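Side-chain contacts in CRISPR-associated endoribonuclease Cas6 1 (Methanocaldococcus jannaschii DSM 2661, PDB 5YI6), which probably cuts CRISPR transcripts into the short guide RNAs of an adaptive immune system that protects against viruses and plasmids: residues N33-A38 / E92-G97; K168-E171 / K177-M180; K137-T142 / L146-L151; F220-G225 / V237-D242. One frame throughout, in Å; residues are numbered along the deposited sequence.

Contact 1: residues N33-A38 / E92-G97; sequences NKIHSA and ENFVAG. With PO4 (phosphate ion), chain I.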
loop_
_atom_site.group_PDB
_atom_site.type_symbol
_atom_site.label_atom_id
_atom_site.label_comp_id
_atom_site.label_asym_id
_atom_site.label_seq_id
_atom_site.Cartn_x
_atom_site.Cartn_y
_atom_site.Cartn_z
ATOM N N ASN A 33 -14.564 1.808 0.364
ATOM C CA ASN A 33 -15.989 1.551 0.252
ATOM C C ASN A 33 -16.320 0.086 0.447
ATOM O O ASN A 33 -17.371 -0.211 1.024
ATOM C CB ASN A 33 -16.538 2.068 -1.101
ATOM C CG ASN A 33 -16.494 3.606 -1.188
ATOM O OD1 ASN A 33 -16.308 4.283 -0.176
ATOM N ND2 ASN A 33 -16.612 4.149 -2.402
ATOM N N LYS A 34 -15.444 -0.842 0.016
ATOM C CA LYS A 34 -15.690 -2.263 0.294
ATOM C C LYS A 34 -15.631 -2.527 1.794
ATOM O O LYS A 34 -16.506 -3.186 2.360
ATOM C CB LYS A 34 -14.663 -3.166 -0.410
ATOM C CG LYS A 34 -14.687 -3.111 -1.958
ATOM C CD LYS A 34 -16.054 -3.546 -2.476
ATOM C CE LYS A 34 -15.982 -3.759 -4.015
ATOM N NZ LYS A 34 -17.324 -4.076 -4.591
ATOM N N ILE A 35 -14.573 -2.043 2.449
ATOM C CA ILE A 35 -14.402 -2.319 3.885
ATOM C C ILE A 35 -15.582 -1.778 4.699
ATOM O O ILE A 35 -16.028 -2.409 5.676
ATOM C CB ILE A 35 -13.055 -1.726 4.359
ATOM C CG1 ILE A 35 -11.889 -2.566 3.786
ATOM C CG2 ILE A 35 -12.971 -1.668 5.899
ATOM C CD1 ILE A 35 -10.515 -1.870 3.948
ATOM N N HIS A 36 -16.114 -0.620 4.314
ATOM C CA HIS A 36 -17.186 0.026 5.058
ATOM C C HIS A 36 -18.566 -0.239 4.458
ATOM O O HIS A 36 -19.553 0.395 4.862
ATOM C CB HIS A 36 -16.901 1.512 5.174
ATOM C CG HIS A 36 -15.643 1.795 5.935
ATOM N ND1 HIS A 36 -14.388 1.729 5.365
ATOM C CD2 HIS A 36 -15.444 2.079 7.246
ATOM C CE1 HIS A 36 -13.473 2.000 6.285
ATOM N NE2 HIS A 36 -14.090 2.204 7.435
ATOM N N SER A 37 -18.674 -1.238 3.597
ATOM C CA SER A 37 -19.929 -1.544 2.922
ATOM C C SER A 37 -20.975 -2.169 3.857
ATOM O O SER A 37 -20.659 -2.953 4.751
ATOM C CB SER A 37 -19.644 -2.513 1.757
ATOM O OG SER A 37 -20.859 -2.903 1.142
ATOM N N ALA A 38 -22.250 -1.854 3.605
ATOM C CA ALA A 38 -23.351 -2.524 4.275
ATOM C C ALA A 38 -23.636 -3.891 3.679
ATOM O O ALA A 38 -24.407 -4.656 4.267
ATOM C CB ALA A 38 -24.629 -1.670 4.221
ATOM N N GLU A 92 -7.736 -12.246 5.918
ATOM C CA GLU A 92 -8.589 -13.397 5.576
ATOM C C GLU A 92 -10.054 -12.970 5.454
ATOM O O GLU A 92 -10.756 -13.388 4.526
ATOM C CB GLU A 92 -8.444 -14.501 6.622
ATOM C CG GLU A 92 -7.052 -15.151 6.687
ATOM C CD GLU A 92 -6.839 -16.240 5.649
ATOM O OE1 GLU A 92 -7.627 -16.335 4.669
ATOM O OE2 GLU A 92 -5.838 -16.983 5.799
ATOM N N ASN A 93 -10.543 -12.166 6.419
ATOM C CA ASN A 93 -11.931 -11.717 6.364
ATOM C C ASN A 93 -12.198 -10.851 5.144
ATOM O O ASN A 93 -13.241 -10.997 4.484
ATOM C CB ASN A 93 -12.271 -10.935 7.635
ATOM C CG ASN A 93 -12.526 -11.842 8.829
ATOM O OD1 ASN A 93 -12.284 -13.036 8.780
ATOM N ND2 ASN A 93 -12.937 -11.248 9.932
ATOM N N PHE A 94 -11.287 -9.911 4.855
ATOM C CA PHE A 94 -11.470 -9.025 3.705
ATOM C C PHE A 94 -11.452 -9.828 2.402
ATOM O O PHE A 94 -12.300 -9.617 1.523
ATOM C CB PHE A 94 -10.384 -7.931 3.737
ATOM C CG PHE A 94 -10.587 -6.814 2.752
ATOM C CD1 PHE A 94 -11.843 -6.551 2.201
ATOM C CD2 PHE A 94 -9.510 -5.987 2.412
ATOM C CE1 PHE A 94 -12.016 -5.475 1.317
ATOM C CE2 PHE A 94 -9.674 -4.939 1.502
ATOM C CZ PHE A 94 -10.940 -4.693 0.962
ATOM N N VAL A 95 -10.514 -10.772 2.272
ATOM C CA VAL A 95 -10.456 -11.603 1.067
ATOM C C VAL A 95 -11.747 -12.407 0.903
ATOM O O VAL A 95 -12.292 -12.500 -0.199
ATOM C CB VAL A 95 -9.229 -12.544 1.122
ATOM C CG1 VAL A 95 -9.352 -13.738 0.120
ATOM C CG2 VAL A 95 -7.942 -11.787 0.848
ATOM N N ALA A 96 -12.260 -13.008 1.984
ATOM C CA ALA A 96 -13.510 -13.769 1.851
ATOM C C ALA A 96 -14.648 -12.876 1.353
ATOM O O ALA A 96 -15.473 -13.298 0.519
ATOM C CB ALA A 96 -13.883 -14.408 3.189
ATOM N N GLY A 97 -14.709 -11.637 1.863
ATOM C CA GLY A 97 -15.735 -10.713 1.396
ATOM C C GLY A 97 -15.542 -10.323 -0.063
ATOM O O GLY A 97 -16.501 -10.280 -0.838
HETATM P P PO4 I . -19.894 -1.549 -2.765
HETATM O O1 PO4 I . -18.646 -0.857 -2.243
HETATM O O2 PO4 I . -21.013 -0.533 -2.863
HETATM O O3 PO4 I . -20.344 -2.654 -1.823
HETATM O O4 PO4 I . -19.607 -2.118 -4.143
#
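Ile-35 lies across one face of the Phe-94 ring, and this pair carries most of the packing between the end of helix 23-35 and helix 88-101. The evidence for a CH-pi contact is direct: Ile-35 CG1 stands 3.9 Å from the centroid of the Phe-94 ring and 20° off its normal, displaced toward the CZ rim. CG1 is the branch placed beside the backbone N (chi1 -71°), and the extended continuation carries CD1 along the same face to 4.0 Å from Phe-94 CE2. Lys-34 CB meets the ring differently, in its plane at the edge, 3.9 Å from Phe-94 CE1. Leu-46 and Tyr-42 also touch Phe-94, so the aromatic side is buried.

The other side is looser and polar. Bent at chi2, the Lys-34 chain turns from the ring and brings NZ to 3.0 Å from phosphate O4, while Ser-37 OG donates to phosphate O3 over 3.0 Å. Lys-34 NZ also forms a salt bridge with Asp-101, its strongest partner, and another with a second phosphate. Only 118 Å² is buried between the segments, and no hydrogen bond crosses between them. Lys-34 is thus apolar at CB and ionic at NZ, its charge shared between Asp-101 and phosphates that probably come from the crystallisation liquor, so the helix packing itself rests on the Ile-35/Phe-94 face.

Contact 2: residues K168-E171 / K177-M180; sequences KKYE and KCDM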
loop_
_atom_site.group_PDB
_atom_site.type_symbol
_atom_site.label_atom_id
_atom_site.label_comp_id
_atom_site.label_asym_id
_atom_site.label_seq_id
_atom_site.Cartn_x
_atom_site.Cartn_y
_atom_site.Cartn_z
ATOM N N LYS A 168 7.064 3.606 15.798
ATOM C CA LYS A 168 5.833 4.007 16.483
ATOM C C LYS A 168 4.643 3.156 16.052
ATOM O O LYS A 168 3.801 2.795 16.881
ATOM C CB LYS A 168 5.556 5.481 16.217
ATOM C CG LYS A 168 6.546 6.418 16.909
ATOM C CD LYS A 168 6.257 7.871 16.546
ATOM C CE LYS A 168 7.403 8.794 16.944
ATOM N NZ LYS A 168 7.413 10.038 16.110
ATOM N N LYS A 169 4.538 2.855 14.753
ATOM C CA LYS A 169 3.466 1.990 14.259
ATOM C C LYS A 169 3.576 0.601 14.838
ATOM O O LYS A 169 2.560 -0.017 15.169
ATOM C CB LYS A 169 3.484 1.886 12.705
ATOM C CG LYS A 169 2.971 3.084 11.985
ATOM C CD LYS A 169 2.703 2.733 10.464
ATOM C CE LYS A 169 3.883 1.958 9.850
ATOM N NZ LYS A 169 4.055 2.355 8.385
ATOM N N TYR A 170 4.811 0.080 14.954
ATOM C CA TYR A 170 5.020 -1.217 15.581
ATOM C C TYR A 170 4.430 -1.222 17.000
ATOM O O TYR A 170 3.697 -2.144 17.376
ATOM C CB TYR A 170 6.518 -1.551 15.629
ATOM C CG TYR A 170 6.815 -2.890 16.214
ATOM C CD1 TYR A 170 7.075 -3.983 15.396
ATOM C CD2 TYR A 170 6.839 -3.081 17.607
ATOM C CE1 TYR A 170 7.345 -5.220 15.926
ATOM C CE2 TYR A 170 7.097 -4.308 18.139
ATOM C CZ TYR A 170 7.352 -5.379 17.297
ATOM O OH TYR A 170 7.606 -6.623 17.822
ATOM N N GLU A 171 4.763 -0.202 17.793
ATOM C CA GLU A 171 4.238 -0.156 19.157
ATOM C C GLU A 171 2.727 0.024 19.158
ATOM O O GLU A 171 2.037 -0.532 20.022
ATOM C CB GLU A 171 4.910 0.962 19.976
ATOM C CG GLU A 171 6.395 0.731 20.094
ATOM C CD GLU A 171 7.079 1.633 21.110
ATOM O OE1 GLU A 171 6.480 2.652 21.545
ATOM O OE2 GLU A 171 8.234 1.307 21.446
ATOM N N LYS A 177 6.807 -2.786 23.415
ATOM C CA LYS A 177 7.929 -1.910 23.107
ATOM C C LYS A 177 8.627 -2.388 21.831
ATOM O O LYS A 177 8.751 -3.598 21.588
ATOM C CB LYS A 177 8.932 -1.904 24.254
ATOM C CG LYS A 177 9.994 -0.854 24.064
ATOM C CD LYS A 177 10.907 -0.770 25.257
ATOM C CE LYS A 177 11.879 0.386 25.118
ATOM N NZ LYS A 177 12.768 0.445 26.305
ATOM N N CYS A 178 9.030 -1.437 21.003
ATOM C CA CYS A 178 9.836 -1.753 19.827
ATOM C C CYS A 178 11.285 -1.579 20.260
ATOM O O CYS A 178 11.814 -0.472 20.292
ATOM C CB CYS A 178 9.482 -0.852 18.660
ATOM S SG CYS A 178 10.434 -1.311 17.147
ATOM N N ASP A 179 11.897 -2.685 20.675
ATOM C CA ASP A 179 13.305 -2.751 21.042
ATOM C C ASP A 179 14.176 -3.130 19.856
ATOM O O ASP A 179 15.178 -3.824 20.025
ATOM C CB ASP A 179 13.507 -3.778 22.157
ATOM C CG ASP A 179 13.172 -3.235 23.521
ATOM O OD1 ASP A 179 13.395 -2.026 23.751
ATOM O OD2 ASP A 179 12.700 -4.027 24.368
ATOM N N MET A 180 13.768 -2.772 18.652
ATOM C CA MET A 180 14.462 -3.196 17.450
ATOM C C MET A 180 14.868 -1.982 16.639
ATOM O O MET A 180 14.423 -0.856 16.871
ATOM C CB MET A 180 13.589 -4.136 16.612
ATOM C CG MET A 180 13.410 -5.470 17.255
ATOM S SD MET A 180 12.391 -6.601 16.308
ATOM C CE MET A 180 10.776 -5.779 16.483
#
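Tyr-170 reaches from helix 158-174 to Cys-178 and Met-180 in the following loop, its CG set anti to the backbone N (chi1 -178°). The ring is met obliquely in two places. On one flank, Cys-178 CB approaches Tyr-170 CD2 to 3.6 Å, and Cys-178 SG lies 4.4 Å from the ring centroid, a sulfur-aromatic contact. At the phenol end, Met-180 CE comes within 3.5 Å of Tyr-170 CE1 and equally near CZ and OH. It is the bend of the methionine chain at its last torsion (chi3 -69°) that folds this methyl toward the ring, the two side chains crossing at about a right angle.

Glu-171 behaves otherwise. Its chain runs extended beyond CG, and OE2 accepts the backbone N-H of Cys-178 at 2.9 Å. The bond is nearly straight (177°), and the donor arrives on the anti side, a little out of the carboxylate plane. The same OE2 passes 3.6 Å from Lys-177 CA.

At the surface, the contact folds the loop before strand 182-195 back on the helix it has just left. Helix 215-224 flanks it: Leu-217 touches both Cys-178 and Met-180, and Phe-220 meets Tyr-170 edge-to-face.

Contact 3: residues K137-T142 / L146-L151; sequences KTMIET and LKTYDL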
loop_
_atom_site.group_PDB
_atom_site.type_symbol
_atom_site.label_atom_id
_atom_site.label_comp_id
_atom_site.label_asym_id
_atom_site.label_seq_id
_atom_site.Cartn_x
_atom_site.Cartn_y
_atom_site.Cartn_z
ATOM N N LYS A 137 5.256 12.887 6.015
ATOM C CA LYS A 137 5.039 14.331 6.075
ATOM C C LYS A 137 5.462 14.871 7.434
ATOM O O LYS A 137 5.586 14.137 8.416
ATOM C CB LYS A 137 3.567 14.670 5.780
ATOM C CG LYS A 137 2.657 14.087 6.854
ATOM C CD LYS A 137 1.232 14.531 6.750
ATOM C CE LYS A 137 0.464 13.994 7.939
ATOM N NZ LYS A 137 1.238 14.245 9.184
ATOM N N THR A 138 5.673 16.189 7.476
ATOM C CA THR A 138 5.931 16.863 8.746
ATOM C C THR A 138 5.309 18.248 8.652
ATOM O O THR A 138 5.140 18.784 7.561
ATOM C CB THR A 138 7.450 16.896 9.073
ATOM O OG1 THR A 138 7.666 17.426 10.385
ATOM C CG2 THR A 138 8.234 17.713 8.075
ATOM N N MET A 139 4.920 18.815 9.785
ATOM C CA MET A 139 4.246 20.112 9.758
ATOM C C MET A 139 5.288 21.215 9.939
ATOM O O MET A 139 6.240 21.058 10.702
ATOM C CB MET A 139 3.169 20.179 10.849
ATOM C CG MET A 139 2.186 19.008 10.820
ATOM S SD MET A 139 1.312 18.957 9.235
ATOM C CE MET A 139 0.383 20.510 9.407
ATOM N N ILE A 140 5.142 22.309 9.201
ATOM C CA ILE A 140 6.112 23.399 9.277
ATOM C C ILE A 140 5.376 24.729 9.322
ATOM O O ILE A 140 4.368 24.926 8.637
ATOM C CB ILE A 140 7.092 23.397 8.103
ATOM C CG1 ILE A 140 6.294 23.448 6.807
ATOM C CG2 ILE A 140 8.007 22.200 8.193
ATOM C CD1 ILE A 140 7.133 23.401 5.633
ATOM N N GLU A 141 5.906 25.652 10.107
ATOM C CA GLU A 141 5.343 26.995 10.181
ATOM C C GLU A 141 5.842 27.827 9.004
ATOM O O GLU A 141 7.049 27.874 8.734
ATOM C CB GLU A 141 5.746 27.640 11.508
ATOM C CG GLU A 141 5.111 28.996 11.701
ATOM C CD GLU A 141 3.600 28.897 11.845
ATOM O OE1 GLU A 141 3.104 27.863 12.361
ATOM O OE2 GLU A 141 2.911 29.842 11.398
ATOM N N THR A 142 4.933 28.468 8.281
ATOM C CA THR A 142 5.315 29.355 7.192
ATOM C C THR A 142 4.682 30.721 7.443
ATOM O O THR A 142 3.867 30.883 8.352
ATOM C CB THR A 142 4.836 28.824 5.831
ATOM O OG1 THR A 142 3.432 29.084 5.719
ATOM C CG2 THR A 142 5.116 27.280 5.707
ATOM N N LEU A 146 0.595 27.278 9.422
ATOM C CA LEU A 146 1.108 25.915 9.494
ATOM C C LEU A 146 0.732 25.135 8.237
ATOM O O LEU A 146 -0.432 25.128 7.826
ATOM C CB LEU A 146 0.555 25.217 10.735
ATOM C CG LEU A 146 1.198 23.883 11.111
ATOM C CD1 LEU A 146 2.627 24.079 11.606
ATOM C CD2 LEU A 146 0.341 23.181 12.140
ATOM N N LYS A 147 1.716 24.487 7.614
ATOM C CA LYS A 147 1.482 23.756 6.373
ATOM C C LYS A 147 2.098 22.364 6.465
ATOM O O LYS A 147 2.954 22.089 7.313
ATOM C CB LYS A 147 2.069 24.498 5.153
ATOM C CG LYS A 147 1.568 25.951 4.964
ATOM C CD LYS A 147 0.057 26.002 4.782
ATOM C CE LYS A 147 -0.431 27.437 4.574
ATOM N NZ LYS A 147 -1.914 27.521 4.526
ATOM N N THR A 148 1.673 21.483 5.556
ATOM C CA THR A 148 2.215 20.131 5.497
ATOM C C THR A 148 3.354 20.072 4.485
ATOM O O THR A 148 3.170 20.429 3.315
ATOM C CB THR A 148 1.115 19.130 5.100
ATOM O OG1 THR A 148 0.014 19.230 6.011
ATOM C CG2 THR A 148 1.672 17.729 5.148
ATOM N N TYR A 149 4.523 19.593 4.918
ATOM C CA TYR A 149 5.675 19.400 4.050
ATOM C C TYR A 149 5.812 17.901 3.787
ATOM O O TYR A 149 5.797 17.106 4.732
ATOM C CB TYR A 149 6.974 19.918 4.713
ATOM C CG TYR A 149 8.157 19.860 3.789
ATOM C CD1 TYR A 149 8.429 20.905 2.922
ATOM C CD2 TYR A 149 8.977 18.747 3.743
ATOM C CE1 TYR A 149 9.489 20.859 2.055
ATOM C CE2 TYR A 149 10.033 18.686 2.871
ATOM C CZ TYR A 149 10.293 19.741 2.027
ATOM O OH TYR A 149 11.347 19.670 1.137
ATOM N N ASP A 150 5.980 17.530 2.527
ATOM C CA ASP A 150 6.134 16.119 2.147
ATOM C C ASP A 150 7.619 15.773 2.078
ATOM O O ASP A 150 8.339 16.278 1.213
ATOM C CB ASP A 150 5.450 15.869 0.804
ATOM C CG ASP A 150 3.964 16.120 0.859
ATOM O OD1 ASP A 150 3.376 16.020 1.953
ATOM O OD2 ASP A 150 3.388 16.432 -0.199
ATOM N N LEU A 151 8.081 14.912 2.986
ATOM C CA LEU A 151 9.471 14.491 2.983
ATOM C C LEU A 151 9.738 13.475 1.880
ATOM O O LEU A 151 8.958 12.530 1.676
ATOM C CB LEU A 151 9.832 13.864 4.326
ATOM C CG LEU A 151 9.746 14.846 5.501
ATOM C CD1 LEU A 151 9.869 14.105 6.825
ATOM C CD2 LEU A 151 10.834 15.920 5.331
#
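Met-139 and Thr-148 form a non-hydrogen-bonded pair at the middle of the antiparallel hairpin 137-142/145-150. The methionine can be followed outward. Its CB lies 4.0 Å from Leu-146 CD1; at CG the chain bends (chi2 -60°), bringing SD to 3.5 Å from Thr-148 OG1. A second bend (chi3 -66°) returns CE toward the neighbouring strand, 3.6 Å from Thr-148 OG1 and 3.8 Å from Leu-146 CD2, with Lys-147 O also close by. The chain thus curls over Thr-148 and Leu-146 rather than projecting from the sheet. On this same face, Lys-137 CD packs on Thr-148 CG2 at 3.6 Å.

The other face carries Thr-138, Ile-140, Lys-147 and Tyr-149. Ile-140 CD1 rests 3.6 Å from Tyr-149 CB and reaches the base of the ring, whose hydroxyl is hydrogen-bonded to Asn-155.

Two hydrogen-bonded pairs, Thr-138 with Tyr-149 and Ile-140 with Lys-147, each exchange two backbone bonds; Tyr-149 N donates to Thr-138 O at 2.8 Å. The four main-chain bonds thus set the register of the two strands, and the side chains add mainly apolar contacts to it on both faces.

Contact 4: residues F220-G225 / V237-D242; sequences FGYECG and VVNVED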
loop_
_atom_site.group_PDB
_atom_site.type_symbol
_atom_site.label_atom_id
_atom_site.label_comp_id
_atom_site.label_asym_id
_atom_site.label_seq_id
_atom_site.Cartn_x
_atom_site.Cartn_y
_atom_site.Cartn_z
ATOM N N PHE A 220 7.696 -6.253 9.791
ATOM C CA PHE A 220 6.529 -5.424 10.073
ATOM C C PHE A 220 6.350 -4.327 9.023
ATOM O O PHE A 220 5.234 -4.088 8.566
ATOM C CB PHE A 220 6.641 -4.809 11.475
ATOM C CG PHE A 220 5.515 -3.900 11.826
ATOM C CD1 PHE A 220 4.274 -4.418 12.182
ATOM C CD2 PHE A 220 5.715 -2.494 11.830
ATOM C CE1 PHE A 220 3.196 -3.550 12.524
ATOM C CE2 PHE A 220 4.646 -1.609 12.162
ATOM C CZ PHE A 220 3.398 -2.149 12.531
ATOM N N GLY A 221 7.426 -3.644 8.627
ATOM C CA GLY A 221 7.280 -2.674 7.533
ATOM C C GLY A 221 6.854 -3.337 6.222
ATOM O O GLY A 221 6.074 -2.781 5.445
ATOM N N TYR A 222 7.337 -4.548 5.986
ATOM C CA TYR A 222 6.983 -5.277 4.773
ATOM C C TYR A 222 5.485 -5.558 4.710
ATOM O O TYR A 222 4.875 -5.470 3.642
ATOM C CB TYR A 222 7.790 -6.574 4.718
ATOM C CG TYR A 222 7.799 -7.194 3.338
ATOM C CD1 TYR A 222 8.679 -6.723 2.364
ATOM C CD2 TYR A 222 6.937 -8.232 3.026
ATOM C CE1 TYR A 222 8.692 -7.306 1.056
ATOM C CE2 TYR A 222 6.938 -8.839 1.744
ATOM C CZ TYR A 222 7.815 -8.337 0.767
ATOM O OH TYR A 222 7.850 -8.901 -0.491
ATOM N N GLU A 223 4.866 -5.914 5.836
ATOM C CA GLU A 223 3.435 -6.242 5.747
ATOM C C GLU A 223 2.503 -5.082 6.127
ATOM O O GLU A 223 1.359 -5.050 5.683
ATOM C CB GLU A 223 3.130 -7.520 6.522
ATOM C CG GLU A 223 3.925 -8.769 5.929
ATOM C CD GLU A 223 3.697 -9.141 4.383
ATOM O OE1 GLU A 223 3.364 -8.298 3.517
ATOM O OE2 GLU A 223 3.890 -10.328 4.016
ATOM N N CYS A 224 2.961 -4.121 6.900
ATOM C CA CYS A 224 2.128 -2.972 7.263
ATOM C C CYS A 224 2.278 -1.815 6.281
ATOM O O CYS A 224 1.353 -1.003 6.136
ATOM C CB CYS A 224 2.508 -2.466 8.662
ATOM S SG CYS A 224 1.328 -1.208 9.337
ATOM N N GLY A 225 3.414 -1.734 5.615
ATOM C CA GLY A 225 3.778 -0.611 4.777
ATOM C C GLY A 225 4.775 0.290 5.494
ATOM O O GLY A 225 4.856 0.315 6.726
ATOM N N VAL A 237 5.796 -2.308 -0.183
ATOM C CA VAL A 237 7.027 -2.668 -0.869
ATOM C C VAL A 237 6.994 -4.155 -1.224
ATOM O O VAL A 237 6.184 -4.928 -0.722
ATOM C CB VAL A 237 8.294 -2.345 -0.044
ATOM C CG1 VAL A 237 8.382 -0.845 0.242
ATOM C CG2 VAL A 237 8.347 -3.198 1.266
ATOM N N VAL A 238 7.938 -4.552 -2.073
ATOM C CA VAL A 238 8.080 -5.958 -2.440
ATOM C C VAL A 238 9.569 -6.248 -2.484
ATOM O O VAL A 238 10.392 -5.356 -2.734
ATOM C CB VAL A 238 7.398 -6.285 -3.802
ATOM C CG1 VAL A 238 8.128 -5.619 -4.965
ATOM C CG2 VAL A 238 7.332 -7.796 -4.027
ATOM N N ASN A 239 9.922 -7.497 -2.190
ATOM C CA ASN A 239 11.330 -7.858 -2.260
ATOM C C ASN A 239 11.754 -7.959 -3.729
ATOM O O ASN A 239 10.956 -8.296 -4.611
ATOM C CB ASN A 239 11.600 -9.155 -1.516
ATOM C CG ASN A 239 11.014 -10.338 -2.203
ATOM O OD1 ASN A 239 9.868 -10.295 -2.670
ATOM N ND2 ASN A 239 11.779 -11.428 -2.255
ATOM N N VAL A 240 12.998 -7.584 -3.995
ATOM C CA VAL A 240 13.577 -7.668 -5.332
ATOM C C VAL A 240 14.572 -8.820 -5.315
ATOM O O VAL A 240 15.528 -8.810 -4.526
ATOM C CB VAL A 240 14.265 -6.360 -5.735
ATOM C CG1 VAL A 240 14.919 -6.524 -7.102
ATOM C CG2 VAL A 240 13.272 -5.194 -5.735
ATOM N N GLU A 241 14.381 -9.783 -6.208
ATOM C CA GLU A 241 15.184 -11.000 -6.175
ATOM C C GLU A 241 16.626 -10.717 -6.589
ATOM O O GLU A 241 16.893 -9.888 -7.465
ATOM C CB GLU A 241 14.573 -12.058 -7.093
ATOM C CG GLU A 241 14.631 -11.708 -8.579
ATOM C CD GLU A 241 13.569 -10.711 -9.026
ATOM O OE1 GLU A 241 12.903 -10.092 -8.162
ATOM O OE2 GLU A 241 13.413 -10.543 -10.256
ATOM N N ASP A 242 17.561 -11.409 -5.938
ATOM C CA ASP A 242 18.993 -11.147 -6.099
ATOM C C ASP A 242 19.525 -11.528 -7.484
ATOM O O ASP A 242 19.139 -12.544 -8.059
ATOM C CB ASP A 242 19.784 -11.891 -5.015
ATOM C CG ASP A 242 19.482 -11.378 -3.613
ATOM O OD1 ASP A 242 18.773 -10.355 -3.492
ATOM O OD2 ASP A 242 19.952 -11.996 -2.631
HETATM O O HOH W 1 5.036 -3.028 2.561
#
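The short axes of helix 220-224 and strand 237-240 approach to 8.2 Å, with N-to-C directions 125° apart, and the backbones come nearest where Tyr-222 CA lies 6.2 Å from Val-237 CA. One water spans the gap there: it donates to Tyr-222 O at 2.7 Å and accepts from Val-237 N at 2.9 Å. Arg-6 reinforces the link, since its NH2 is hydrogen-bonded to both Tyr-222 O and Val-237 O.

Tyr-222 does almost all the side-chain work. With CG anti to the backbone N (chi1 -163°), the ring leaves the helix and slants across the start of the strand, meeting three successive residues. At its near end CD1 touches Val-237 CG2 at 3.7 Å; at its far end OH stands 3.5 Å from Val-238 CA and 3.7 Å from Val-238 CG2. The same oxygen accepts the backbone N-H of Asn-239 at 3.0 Å, in a moderately bent bond (149°) whose donor lies in the ring plane, at the edge. This fixes where the phenol ends against the strand, while Phe-125, Pro-122 and Leu-128 provide further packing for the ring. The Asn-239 amide is turned steeply to that ring.

Strand 237-240 is an edge of the four-stranded antiparallel sheet, bonded to strand 127-130 through Val-238 with Lys-129 and Val-240 with Ile-127. Helix 215-224 packed against the strand that follows it represents the last helix-strand unit of a ferredoxin-like beta-alpha-beta-beta-alpha-beta fold, as in the C-terminal half of Cas6 proteins.

How the contacts relate
Along the chain the order is contact 1, contact 3, contact 2, contact 4, each closing before the next opens. Contact 1 joins the two longer helices, 23-35 and 88-101, of the N-terminal ferredoxin-like half and stands apart, its centre about 24 to 34 Å from the others. Contacts 2 and 4 share the C-terminal half: with centres about 18 Å apart, they touch where Phe-220 packs on helix 158-174 and Lys-169 NZ lies 2.7 Å from Gly-225 O, a probable hydrogen bond. The two helices of that half are thereby coupled. Contact 3, the hairpin between strand 127-130 and helix 158-174, comes no nearer than about 9 Å between atoms to contact 2, an outlying projection from the common core.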